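Local structure of biphenyl 2,3-Dioxygenase Beta Subunit (Sphingobium yanoikuyae, 2GBW) at residues Leu36-Ile50 with Pro65-Lys79. The protein is the beta subunit of a ring-hydroxylating dioxygenase, an enzyme that probably adds both atoms of dioxygen to aromatic rings such as biphenyl. Numbering follows the deposited sequence. Where two conformers were deposited one is given.
Sequences LQGMVAEDIHYWMPI and PDDAAIYNDDFGELK
Pro65 CG lies almost directly over the six-membered ring centroid of Trp47, a CH-pi contact of 3.8 Å, while Pro49 CG rests near the rim of the opposite face. At the indole edge, Ala69 CB lies in plane, and NE1 gives its proton to a water that also bonds Ala68 O. An alanine in place of Trp47 would probably leave Pro65 and Pro49 without the plate between them and that water without its donor. On the same face as Trp47, His45 NE2 donates to Asn72 OD1 (2.6 Å, 170° at the hydrogen), the acceptor within the imidazole plane; Asn72 ND2 holds Pro65 O, which fixes the amide's flip. His45, a zinc ligand in a crystal structure of this protein, carries no metal here.

On the other face of the sheet, Tyr46 and Tyr71 run side by side, the edge of Tyr46 turned to the face of Tyr71 with planes at 61°. Leu78 CD1 lies over one face of Tyr46, toward its rim, a CH-pi contact 3.9 Å from CG, and Met48 SD reaches the edge of Tyr71, a Met-aromatic contact. Phe75 CZ comes within 3.7 Å of Leu36 CG because chi1 of -170° sets the ring opposite the backbone N; its edge meets Ile44 CG2.

Strands 44-49 and 71-73 pair antiparallel, with a classic beta bulge where Ile70 and Tyr71 face Met48. Asp74, whose OD2 also salt-bridges a basic side chain of another protein's chain, forms a capping box with Glu77 that starts helix 75-84, which packs through Leu78 against the Tyr46 face of the curved sheet of an NTF2-like fold.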
# COMPACT_ATOMS: atom_id res chain seq x y z
N LEU B 36 2.28 -29.57 19.83
CA LEU B 36 2.25 -29.46 21.29
C LEU B 36 2.82 -30.69 22.01
O LEU B 36 3.53 -30.55 23.01
CB LEU B 36 0.82 -29.22 21.77
CG LEU B 36 0.61 -28.48 23.09
CD1 LEU B 36 1.37 -27.14 23.09
CD2 LEU B 36 -0.87 -28.31 23.30
N GLN B 37 2.50 -31.88 21.50
CA GLN B 37 2.95 -33.16 22.07
C GLN B 37 4.43 -33.40 21.88
O GLN B 37 5.15 -33.59 22.85
CB GLN B 37 2.20 -34.33 21.42
CG GLN B 37 0.71 -34.24 21.57
CD GLN B 37 -0.02 -35.57 21.34
OE1 GLN B 37 0.57 -36.67 21.49
NE2 GLN B 37 -1.32 -35.47 20.99
N GLY B 38 4.86 -33.34 20.62
CA GLY B 38 6.19 -33.70 20.21
C GLY B 38 7.26 -32.62 20.18
O GLY B 38 8.45 -32.98 20.16
N MET B 39 6.89 -31.34 20.13
CA MET B 39 7.89 -30.28 19.99
C MET B 39 7.92 -29.27 21.14
O MET B 39 8.84 -28.47 21.22
CB MET B 39 7.72 -29.58 18.64
CG MET B 39 7.71 -30.56 17.45
SD MET B 39 7.73 -29.87 15.76
CE MET B 39 6.02 -29.52 15.38
N VAL B 40 6.97 -29.34 22.05
CA VAL B 40 6.86 -28.37 23.15
C VAL B 40 6.89 -29.08 24.48
O VAL B 40 6.17 -30.05 24.68
CB VAL B 40 5.55 -27.53 23.05
CG1 VAL B 40 5.41 -26.53 24.23
CG2 VAL B 40 5.46 -26.79 21.70
N ALA B 41 7.77 -28.63 25.37
CA ALA B 41 7.97 -29.24 26.67
C ALA B 41 6.86 -28.80 27.60
O ALA B 41 6.29 -27.73 27.45
CB ALA B 41 9.32 -28.79 27.24
N GLU B 42 6.55 -29.63 28.60
CA GLU B 42 5.47 -29.32 29.52
C GLU B 42 5.75 -28.14 30.46
O GLU B 42 4.85 -27.58 31.02
CB GLU B 42 5.12 -30.58 30.32
CG GLU B 42 4.36 -31.61 29.47
CD GLU B 42 3.47 -32.54 30.31
OE1 GLU B 42 4.02 -33.34 31.12
OE2 GLU B 42 2.23 -32.45 30.13
N ASP B 43 7.02 -27.76 30.62
CA ASP B 43 7.38 -26.59 31.44
C ASP B 43 7.58 -25.33 30.61
O ASP B 43 8.22 -24.37 31.06
CB ASP B 43 8.65 -26.89 32.25
CG ASP B 43 9.84 -27.31 31.40
OD1 ASP B 43 9.68 -28.23 30.56
OD2 ASP B 43 10.96 -26.76 31.63
N ILE B 44 7.00 -25.32 29.42
CA ILE B 44 7.09 -24.22 28.47
C ILE B 44 6.65 -22.89 29.08
O ILE B 44 5.72 -22.85 29.87
CB ILE B 44 6.23 -24.51 27.17
CG1 ILE B 44 6.39 -23.41 26.13
CG2 ILE B 44 4.74 -24.72 27.47
CD1 ILE B 44 7.76 -23.22 25.63
N HIS B 45 7.35 -21.83 28.74
CA HIS B 45 6.82 -20.46 28.84
C HIS B 45 6.95 -19.89 27.46
O HIS B 45 8.04 -19.79 26.93
CB HIS B 45 7.60 -19.62 29.84
CG HIS B 45 7.06 -18.23 30.01
ND1 HIS B 45 7.88 -17.13 30.11
CD2 HIS B 45 5.79 -17.78 30.03
CE1 HIS B 45 7.12 -16.05 30.22
NE2 HIS B 45 5.86 -16.41 30.16
N TYR B 46 5.81 -19.47 26.90
CA TYR B 46 5.71 -18.98 25.56
C TYR B 46 5.29 -17.53 25.70
O TYR B 46 4.21 -17.24 26.20
CB TYR B 46 4.66 -19.82 24.85
CG TYR B 46 4.51 -19.58 23.39
CD1 TYR B 46 3.86 -18.44 22.95
CD2 TYR B 46 5.00 -20.49 22.44
CE1 TYR B 46 3.66 -18.21 21.63
CE2 TYR B 46 4.82 -20.23 21.06
CZ TYR B 46 4.15 -19.10 20.68
OH TYR B 46 3.94 -18.81 19.35
N TRP B 47 6.18 -16.61 25.31
CA TRP B 47 6.13 -15.21 25.73
C TRP B 47 6.42 -14.26 24.56
O TRP B 47 7.42 -14.38 23.90
CB TRP B 47 7.10 -15.01 26.87
CG TRP B 47 7.22 -13.67 27.41
CD1 TRP B 47 6.24 -12.73 27.52
CD2 TRP B 47 8.40 -13.10 27.94
NE1 TRP B 47 6.76 -11.59 28.09
CE2 TRP B 47 8.08 -11.81 28.38
CE3 TRP B 47 9.71 -13.58 28.11
CZ2 TRP B 47 9.03 -10.96 28.94
CZ3 TRP B 47 10.66 -12.74 28.67
CH2 TRP B 47 10.30 -11.43 29.07
N MET B 48 5.48 -13.34 24.32
CA MET B 48 5.59 -12.28 23.30
C MET B 48 5.31 -10.91 23.96
O MET B 48 4.17 -10.46 24.03
CB MET B 48 4.63 -12.51 22.13
CG MET B 48 4.74 -11.46 20.94
SD MET B 48 3.47 -11.72 19.69
CE MET B 48 4.13 -13.26 18.92
N PRO B 49 6.36 -10.25 24.48
CA PRO B 49 6.19 -8.99 25.24
C PRO B 49 5.73 -7.89 24.39
O PRO B 49 5.94 -7.91 23.18
CB PRO B 49 7.59 -8.67 25.74
CG PRO B 49 8.44 -9.74 25.32
CD PRO B 49 7.74 -10.73 24.48
N ILE B 50 5.11 -6.89 25.03
CA ILE B 50 4.81 -5.61 24.34
C ILE B 50 5.96 -4.66 24.67
O ILE B 50 6.19 -4.30 25.82
CB ILE B 50 3.48 -5.03 24.81
CG1 ILE B 50 2.33 -5.93 24.38
CG2 ILE B 50 3.33 -3.63 24.26
CD1 ILE B 50 1.21 -5.86 25.32
N PRO B 65 8.04 -11.00 32.33
CA PRO B 65 6.82 -11.76 32.34
C PRO B 65 5.75 -11.26 33.29
O PRO B 65 4.60 -11.68 33.16
CB PRO B 65 7.31 -13.19 32.69
CG PRO B 65 8.59 -13.23 32.12
CD PRO B 65 9.17 -11.91 32.58
N ASP B 66 6.06 -10.29 34.16
CA ASP B 66 5.04 -9.71 35.03
C ASP B 66 4.40 -8.48 34.37
O ASP B 66 3.53 -7.83 34.95
CB ASP B 66 5.64 -9.30 36.38
CG ASP B 66 4.57 -8.89 37.40
OD1 ASP B 66 3.63 -9.69 37.66
OD2 ASP B 66 4.62 -7.73 37.91
N ASP B 67 4.81 -8.19 33.14
CA ASP B 67 4.31 -7.00 32.40
C ASP B 67 3.42 -7.41 31.24
O ASP B 67 3.37 -8.58 30.83
CB ASP B 67 5.50 -6.22 31.83
CG ASP B 67 6.47 -5.75 32.90
OD1 ASP B 67 6.00 -5.33 34.00
OD2 ASP B 67 7.68 -5.77 32.66
N ALA B 68 2.71 -6.44 30.68
CA ALA B 68 1.87 -6.73 29.51
C ALA B 68 2.62 -7.54 28.43
O ALA B 68 3.78 -7.30 28.09
CB ALA B 68 1.31 -5.46 28.89
N ALA B 69 1.93 -8.52 27.91
CA ALA B 69 2.42 -9.30 26.79
C ALA B 69 1.26 -9.85 25.99
O ALA B 69 0.23 -10.20 26.56
CB ALA B 69 3.25 -10.45 27.33
N ILE B 70 1.48 -9.99 24.68
CA ILE B 70 0.46 -10.53 23.73
C ILE B 70 0.28 -12.03 23.96
O ILE B 70 -0.84 -12.54 23.97
CB ILE B 70 0.83 -10.20 22.27
CG1 ILE B 70 0.82 -8.66 22.10
CG2 ILE B 70 -0.17 -10.85 21.27
CD1 ILE B 70 1.66 -8.18 20.89
N TYR B 71 1.39 -12.72 24.20
CA TYR B 71 1.37 -14.08 24.72
C TYR B 71 2.18 -14.16 26.03
O TYR B 71 3.25 -13.57 26.16
CB TYR B 71 2.00 -15.08 23.73
CG TYR B 71 1.27 -15.36 22.45
CD1 TYR B 71 1.29 -14.46 21.36
CD2 TYR B 71 0.52 -16.52 22.29
CE1 TYR B 71 0.58 -14.76 20.19
CE2 TYR B 71 -0.14 -16.82 21.13
CZ TYR B 71 -0.10 -15.92 20.06
OH TYR B 71 -0.79 -16.25 18.91
N ASN B 72 1.63 -14.88 27.00
CA ASN B 72 2.28 -15.12 28.26
C ASN B 72 1.70 -16.39 28.88
O ASN B 72 0.94 -16.34 29.85
CB ASN B 72 2.09 -13.90 29.16
CG ASN B 72 3.15 -13.76 30.19
OD1 ASN B 72 3.97 -14.66 30.42
ND2 ASN B 72 3.11 -12.62 30.88
N ASP B 73 2.12 -17.53 28.34
CA ASP B 73 1.39 -18.78 28.50
C ASP B 73 2.25 -19.88 29.03
O ASP B 73 3.46 -19.96 28.68
CB ASP B 73 0.85 -19.25 27.15
CG ASP B 73 -0.22 -18.31 26.56
OD1 ASP B 73 -0.86 -17.57 27.31
OD2 ASP B 73 -0.36 -18.31 25.31
N ASP B 74 1.62 -20.73 29.85
CA ASP B 74 2.14 -22.04 30.23
C ASP B 74 1.52 -23.13 29.32
O ASP B 74 0.78 -22.82 28.41
CB ASP B 74 1.92 -22.29 31.74
CG ASP B 74 0.46 -22.49 32.13
OD1 ASP B 74 -0.38 -22.70 31.23
OD2 ASP B 74 0.13 -22.40 33.36
N PHE B 75 1.86 -24.40 29.55
CA PHE B 75 1.43 -25.46 28.64
C PHE B 75 -0.07 -25.57 28.52
O PHE B 75 -0.58 -25.70 27.43
CB PHE B 75 1.97 -26.82 29.13
CG PHE B 75 1.78 -27.92 28.16
CD1 PHE B 75 2.68 -28.10 27.13
CD2 PHE B 75 0.75 -28.83 28.31
CE1 PHE B 75 2.56 -29.14 26.23
CE2 PHE B 75 0.61 -29.89 27.39
CZ PHE B 75 1.52 -30.02 26.34
N GLY B 76 -0.77 -25.55 29.64
CA GLY B 76 -2.24 -25.58 29.63
C GLY B 76 -2.92 -24.47 28.84
O GLY B 76 -4.00 -24.63 28.24
N GLU B 77 -2.29 -23.30 28.89
CA GLU B 77 -2.78 -22.13 28.17
C GLU B 77 -2.47 -22.24 26.68
O GLU B 77 -3.27 -21.88 25.85
CB GLU B 77 -2.20 -20.88 28.81
CG GLU B 77 -2.82 -20.63 30.18
CD GLU B 77 -1.96 -19.84 31.15
OE1 GLU B 77 -0.78 -19.60 30.85
OE2 GLU B 77 -2.50 -19.45 32.23
N LEU B 78 -1.30 -22.80 26.33
CA LEU B 78 -1.04 -23.15 24.95
C LEU B 78 -2.04 -24.20 24.41
O LEU B 78 -2.50 -24.11 23.28
CB LEU B 78 0.41 -23.65 24.80
CG LEU B 78 1.28 -23.10 23.71
CD1 LEU B 78 1.13 -21.53 23.50
CD2 LEU B 78 2.74 -23.54 23.99
N LYS B 79 -2.34 -25.23 25.21
CA LYS B 79 -3.30 -26.26 24.82
C LYS B 79 -4.63 -25.62 24.49
O LYS B 79 -5.27 -25.97 23.49
CB LYS B 79 -3.49 -27.26 25.98
CG LYS B 79 -4.20 -28.55 25.61
CD LYS B 79 -3.92 -29.62 26.68
CE LYS B 79 -3.62 -30.97 26.09
NZ LYS B 79 -4.84 -31.70 25.66
O HOH W 1 4.27 -24.85 31.22
O HOH W 2 6.01 -8.98 28.99
O HOH W 3 5.25 -4.81 28.43